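Local coordinates for glycoside hydrolase family 16 protein (Akkermansia muciniphila, PDB 6T2N) that probably cleaves internal beta-galactosidic linkages in mucin O-glycans as an endo-acting enzyme, helping a gut bacterium to begin mucin breakdown, at residues 144-155 with 292-303. Numbering follows the deposited sequence.
Sequences MFGRLEVRAKVP and VKFLIDYVRFYQ. With CA (calcium ion), chain C.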
loop_
_atom_site.group_PDB
_atom_site.type_symbol
_atom_site.label_atom_id
_atom_site.label_comp_id
_atom_site.label_asym_id
_atom_site.label_seq_id
_atom_site.Cartn_x
_atom_site.Cartn_y
_atom_site.Cartn_z
ATOM N N MET A 144 -4.554 13.422 -3.099
ATOM C CA MET A 144 -5.043 14.241 -1.933
ATOM C C MET A 144 -6.545 14.484 -1.987
ATOM O O MET A 144 -6.981 15.387 -2.630
ATOM C CB MET A 144 -4.356 15.595 -1.817
ATOM C CG MET A 144 -4.566 16.188 -0.465
ATOM S SD MET A 144 -3.312 17.432 -0.128
ATOM C CE MET A 144 -4.247 18.557 0.913
ATOM N N PHE A 145 -7.266 13.661 -1.274
ATOM C CA PHE A 145 -8.741 13.615 -1.239
ATOM C C PHE A 145 -9.178 12.894 -2.527
ATOM O O PHE A 145 -8.823 13.245 -3.733
ATOM C CB PHE A 145 -9.395 15.000 -0.976
ATOM C CG PHE A 145 -8.848 15.764 0.215
ATOM C CD1 PHE A 145 -8.520 15.103 1.391
ATOM C CD2 PHE A 145 -8.612 17.119 0.135
ATOM C CE1 PHE A 145 -7.929 15.773 2.438
ATOM C CE2 PHE A 145 -8.042 17.796 1.196
ATOM C CZ PHE A 145 -7.715 17.121 2.350
ATOM N N GLY A 146 -9.990 11.887 -2.286
ATOM C CA GLY A 146 -10.904 11.405 -3.318
ATOM C C GLY A 146 -11.222 9.994 -2.978
ATOM O O GLY A 146 -10.992 9.610 -1.835
ATOM N N ARG A 147 -11.689 9.256 -3.960
ATOM C CA ARG A 147 -12.049 7.842 -3.796
ATOM C C ARG A 147 -11.075 7.061 -4.653
ATOM O O ARG A 147 -10.972 7.372 -5.871
ATOM C CB ARG A 147 -13.486 7.601 -4.254
ATOM C CG ARG A 147 -13.871 6.131 -4.312
ATOM C CD ARG A 147 -15.057 5.963 -5.215
ATOM N NE ARG A 147 -15.608 4.627 -5.095
ATOM C CZ ARG A 147 -16.394 4.225 -4.108
ATOM N NH1 ARG A 147 -16.704 5.042 -3.118
ATOM N NH2 ARG A 147 -16.850 2.993 -4.091
ATOM N N LEU A 148 -10.416 6.097 -4.020
ATOM C CA LEU A 148 -9.371 5.257 -4.629
ATOM C C LEU A 148 -9.823 3.818 -4.566
ATOM O O LEU A 148 -9.985 3.317 -3.425
ATOM C CB LEU A 148 -8.078 5.417 -3.853
ATOM C CG LEU A 148 -6.908 4.645 -4.447
ATOM C CD1 LEU A 148 -6.698 4.964 -5.939
ATOM C CD2 LEU A 148 -5.673 4.954 -3.618
ATOM N N GLU A 149 -10.039 3.239 -5.749
ATOM C CA GLU A 149 -10.629 1.899 -5.938
ATOM C C GLU A 149 -9.498 0.997 -6.399
ATOM O O GLU A 149 -8.840 1.356 -7.401
ATOM C CB GLU A 149 -11.711 1.913 -7.010
ATOM C CG GLU A 149 -12.917 2.753 -6.674
ATOM C CD GLU A 149 -14.057 2.591 -7.662
ATOM O OE1 GLU A 149 -13.883 1.803 -8.639
ATOM O OE2 GLU A 149 -15.127 3.225 -7.433
ATOM N N VAL A 150 -9.265 -0.105 -5.695
ATOM C CA VAL A 150 -8.227 -1.087 -6.096
ATOM C C VAL A 150 -8.847 -2.476 -6.024
ATOM O O VAL A 150 -9.235 -2.928 -4.920
ATOM C CB VAL A 150 -6.929 -0.972 -5.274
ATOM C CG1 VAL A 150 -5.931 -2.056 -5.699
ATOM C CG2 VAL A 150 -6.297 0.417 -5.418
ATOM N N ARG A 151 -8.927 -3.109 -7.194
ATOM C CA ARG A 151 -9.496 -4.470 -7.345
ATOM C C ARG A 151 -8.372 -5.487 -7.506
ATOM O O ARG A 151 -7.541 -5.270 -8.430
ATOM C CB ARG A 151 -10.430 -4.573 -8.539
ATOM C CG ARG A 151 -11.201 -5.877 -8.472
ATOM C CD ARG A 151 -12.700 -5.741 -8.634
ATOM N NE ARG A 151 -13.337 -7.052 -8.688
ATOM C CZ ARG A 151 -13.181 -7.896 -9.708
ATOM N NH1 ARG A 151 -12.386 -7.596 -10.728
ATOM N NH2 ARG A 151 -13.785 -9.065 -9.692
ATOM N N ALA A 152 -8.357 -6.524 -6.639
ATOM C CA ALA A 152 -7.211 -7.454 -6.487
ATOM C C ALA A 152 -7.611 -8.829 -5.923
ATOM O O ALA A 152 -8.383 -8.930 -4.921
ATOM C CB ALA A 152 -6.152 -6.798 -5.628
ATOM N N LYS A 153 -7.023 -9.867 -6.514
ATOM C CA LYS A 153 -7.028 -11.245 -5.974
ATOM C C LYS A 153 -5.719 -11.473 -5.226
ATOM O O LYS A 153 -4.684 -11.033 -5.719
ATOM C CB LYS A 153 -7.133 -12.276 -7.091
ATOM C CG LYS A 153 -7.773 -13.568 -6.612
ATOM C CD LYS A 153 -8.091 -14.592 -7.688
ATOM C CE LYS A 153 -7.176 -15.786 -7.521
ATOM N NZ LYS A 153 -7.477 -16.844 -8.505
ATOM N N VAL A 154 -5.760 -12.097 -4.056
ATOM C CA VAL A 154 -4.546 -12.217 -3.199
ATOM C C VAL A 154 -4.093 -13.662 -3.229
ATOM O O VAL A 154 -4.903 -14.596 -3.345
ATOM C CB VAL A 154 -4.705 -11.740 -1.736
ATOM C CG1 VAL A 154 -4.886 -10.230 -1.649
ATOM C CG2 VAL A 154 -5.781 -12.472 -0.932
ATOM N N PRO A 155 -2.758 -13.855 -3.117
ATOM C CA PRO A 155 -2.169 -15.191 -3.118
ATOM C C PRO A 155 -2.591 -15.830 -1.803
ATOM O O PRO A 155 -3.060 -15.127 -0.992
ATOM C CB PRO A 155 -0.672 -14.902 -3.172
ATOM C CG PRO A 155 -0.552 -13.549 -2.478
ATOM C CD PRO A 155 -1.745 -12.784 -2.995
ATOM N N VAL A 292 3.991 -17.800 -6.278
ATOM C CA VAL A 292 2.643 -17.341 -5.896
ATOM C C VAL A 292 2.520 -15.976 -6.563
ATOM O O VAL A 292 3.625 -15.366 -6.825
ATOM C CB VAL A 292 2.608 -17.447 -4.366
ATOM C CG1 VAL A 292 2.144 -16.203 -3.656
ATOM C CG2 VAL A 292 1.821 -18.664 -3.960
ATOM N N LYS A 293 1.282 -15.595 -6.923
ATOM C CA LYS A 293 0.949 -14.310 -7.617
ATOM C C LYS A 293 -0.035 -13.399 -6.833
ATOM O O LYS A 293 -0.989 -13.874 -6.228
ATOM C CB LYS A 293 0.351 -14.661 -8.977
ATOM C CG LYS A 293 1.281 -15.347 -9.950
ATOM C CD LYS A 293 0.650 -15.596 -11.320
ATOM C CE LYS A 293 1.402 -16.649 -12.120
ATOM N NZ LYS A 293 0.850 -16.815 -13.489
ATOM N N PHE A 294 0.141 -12.099 -6.945
ATOM C CA PHE A 294 -0.813 -11.079 -6.440
ATOM C C PHE A 294 -1.266 -10.351 -7.700
ATOM O O PHE A 294 -0.342 -9.837 -8.430
ATOM C CB PHE A 294 -0.149 -10.150 -5.402
ATOM C CG PHE A 294 -0.964 -9.073 -4.730
ATOM C CD1 PHE A 294 -2.322 -9.187 -4.522
ATOM C CD2 PHE A 294 -0.326 -7.988 -4.158
ATOM C CE1 PHE A 294 -3.038 -8.227 -3.813
ATOM C CE2 PHE A 294 -1.036 -7.028 -3.452
ATOM C CZ PHE A 294 -2.400 -7.136 -3.318
ATOM N N LEU A 295 -2.578 -10.397 -7.982
ATOM C CA LEU A 295 -3.156 -9.830 -9.215
ATOM C C LEU A 295 -3.912 -8.561 -8.859
ATOM O O LEU A 295 -4.837 -8.641 -7.999
ATOM C CB LEU A 295 -4.085 -10.876 -9.825
ATOM C CG LEU A 295 -3.404 -12.209 -10.115
ATOM C CD1 LEU A 295 -4.361 -13.177 -10.759
ATOM C CD2 LEU A 295 -2.174 -12.006 -10.991
ATOM N N ILE A 296 -3.561 -7.439 -9.485
ATOM C CA ILE A 296 -4.375 -6.191 -9.358
ATOM C C ILE A 296 -5.118 -6.009 -10.678
ATOM O O ILE A 296 -4.453 -5.706 -11.705
ATOM C CB ILE A 296 -3.506 -4.961 -9.032
ATOM C CG1 ILE A 296 -2.872 -5.063 -7.654
ATOM C CG2 ILE A 296 -4.311 -3.702 -9.169
ATOM C CD1 ILE A 296 -1.493 -5.622 -7.689
ATOM N N ASP A 297 -6.433 -6.182 -10.674
ATOM C CA ASP A 297 -7.201 -5.920 -11.916
ATOM C C ASP A 297 -7.124 -4.415 -12.238
ATOM O O ASP A 297 -6.841 -4.071 -13.370
ATOM C CB ASP A 297 -8.601 -6.528 -11.854
ATOM C CG ASP A 297 -9.297 -6.556 -13.201
ATOM O OD1 ASP A 297 -8.663 -6.925 -14.227
ATOM O OD2 ASP A 297 -10.471 -6.234 -13.215
ATOM N N TYR A 298 -7.373 -3.511 -11.309
ATOM C CA TYR A 298 -7.319 -2.072 -11.656
ATOM C C TYR A 298 -7.056 -1.178 -10.440
ATOM O O TYR A 298 -7.206 -1.580 -9.253
ATOM C CB TYR A 298 -8.582 -1.644 -12.409
ATOM C CG TYR A 298 -9.884 -1.819 -11.679
ATOM C CD1 TYR A 298 -10.218 -1.040 -10.573
ATOM C CD2 TYR A 298 -10.816 -2.742 -12.116
ATOM C CE1 TYR A 298 -11.438 -1.190 -9.923
ATOM C CE2 TYR A 298 -12.043 -2.896 -11.486
ATOM C CZ TYR A 298 -12.354 -2.118 -10.389
ATOM O OH TYR A 298 -13.540 -2.317 -9.769
ATOM N N VAL A 299 -6.611 0.025 -10.779
ATOM C CA VAL A 299 -6.459 1.170 -9.849
ATOM C C VAL A 299 -7.164 2.354 -10.497
ATOM O O VAL A 299 -6.779 2.710 -11.619
ATOM C CB VAL A 299 -4.975 1.439 -9.564
ATOM C CG1 VAL A 299 -4.781 2.689 -8.705
ATOM C CG2 VAL A 299 -4.324 0.207 -8.944
ATOM N N ARG A 300 -8.213 2.864 -9.848
ATOM C CA ARG A 300 -9.002 4.041 -10.293
ATOM C C ARG A 300 -9.139 5.026 -9.146
ATOM O O ARG A 300 -9.702 4.634 -8.083
ATOM C CB ARG A 300 -10.388 3.590 -10.708
ATOM C CG ARG A 300 -10.322 2.457 -11.710
ATOM C CD ARG A 300 -11.719 2.019 -12.049
ATOM N NE ARG A 300 -11.732 1.005 -13.087
ATOM C CZ ARG A 300 -12.691 0.113 -13.220
ATOM N NH1 ARG A 300 -13.706 0.077 -12.382
ATOM N NH2 ARG A 300 -12.655 -0.756 -14.196
ATOM N N PHE A 301 -8.610 6.227 -9.364
ATOM C CA PHE A 301 -8.744 7.398 -8.467
ATOM C C PHE A 301 -9.826 8.337 -9.006
ATOM O O PHE A 301 -9.684 8.710 -10.191
ATOM C CB PHE A 301 -7.424 8.153 -8.407
ATOM C CG PHE A 301 -7.458 9.295 -7.432
ATOM C CD1 PHE A 301 -7.902 9.101 -6.135
ATOM C CD2 PHE A 301 -7.025 10.552 -7.800
ATOM C CE1 PHE A 301 -7.893 10.126 -5.213
ATOM C CE2 PHE A 301 -6.989 11.572 -6.868
ATOM C CZ PHE A 301 -7.418 11.356 -5.581
ATOM N N TYR A 302 -10.842 8.686 -8.197
ATOM C CA TYR A 302 -11.912 9.678 -8.545
ATOM C C TYR A 302 -12.004 10.846 -7.532
ATOM O O TYR A 302 -11.654 10.670 -6.343
ATOM C CB TYR A 302 -13.297 9.028 -8.595
ATOM C CG TYR A 302 -13.500 7.885 -9.559
ATOM C CD1 TYR A 302 -13.091 6.599 -9.239
ATOM C CD2 TYR A 302 -14.178 8.065 -10.751
ATOM C CE1 TYR A 302 -13.321 5.527 -10.088
ATOM C CE2 TYR A 302 -14.419 7.006 -11.610
ATOM C CZ TYR A 302 -13.997 5.731 -11.277
ATOM O OH TYR A 302 -14.214 4.667 -12.110
ATOM N N GLN A 303 -12.511 12.003 -7.985
ATOM C CA GLN A 303 -12.663 13.261 -7.180
ATOM C C GLN A 303 -13.951 14.022 -7.550
ATOM O O GLN A 303 -14.183 14.294 -8.736
ATOM C CB GLN A 303 -11.475 14.213 -7.407
ATOM C CG GLN A 303 -10.170 13.767 -6.711
ATOM C CD GLN A 303 -9.018 14.846 -6.788
ATOM O OE1 GLN A 303 -8.965 15.444 -7.935
ATOM N NE2 GLN A 303 -8.090 14.968 -5.720
HETATM CA CA CA C . -7.700 -4.845 -15.721
#
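In the outer, convex sheet of the GH16 beta-jelly-roll sandwich, strands 146-153 and 292-302 pair, and a classic beta bulge interrupts their ladder where Asp297 and Tyr298 both face Arg151. Arg151 O receives Asp297 N and Tyr298 N, both weakly, whereas the regular bond nearby from Arg300 N to Glu149 O is firmer at 2.9 Å. At the bulge Asp297 binds the calcium ion through O and OD1, with the backbone oxygens of Glu59 and Gly98, while OD2 meets the guanidinium edge of Arg151 in a salt bridge (NH1 to OD2 3.4 Å). Tyr298, whose chi1 of 60° holds CG between backbone N and carbonyl carbon, stands its ring between two arginines: Arg151 CB makes a CH-pi contact 3.7 Å from the ring centroid, and Arg300 CZ lies 3.4 Å above the opposite face. With an alanine here, a gap would probably open between them and the Arg300 guanidinium, salt-bridged to Glu59, would lose the flat surface it lies on. On the sheet's other face Val150 CG2 lies 4.0 Å from Val299 CG2, and Leu148 and Val150 reach strand 160-168. Gln303 NE2 donates to Phe145 O at 2.7 Å, in its own amide plane.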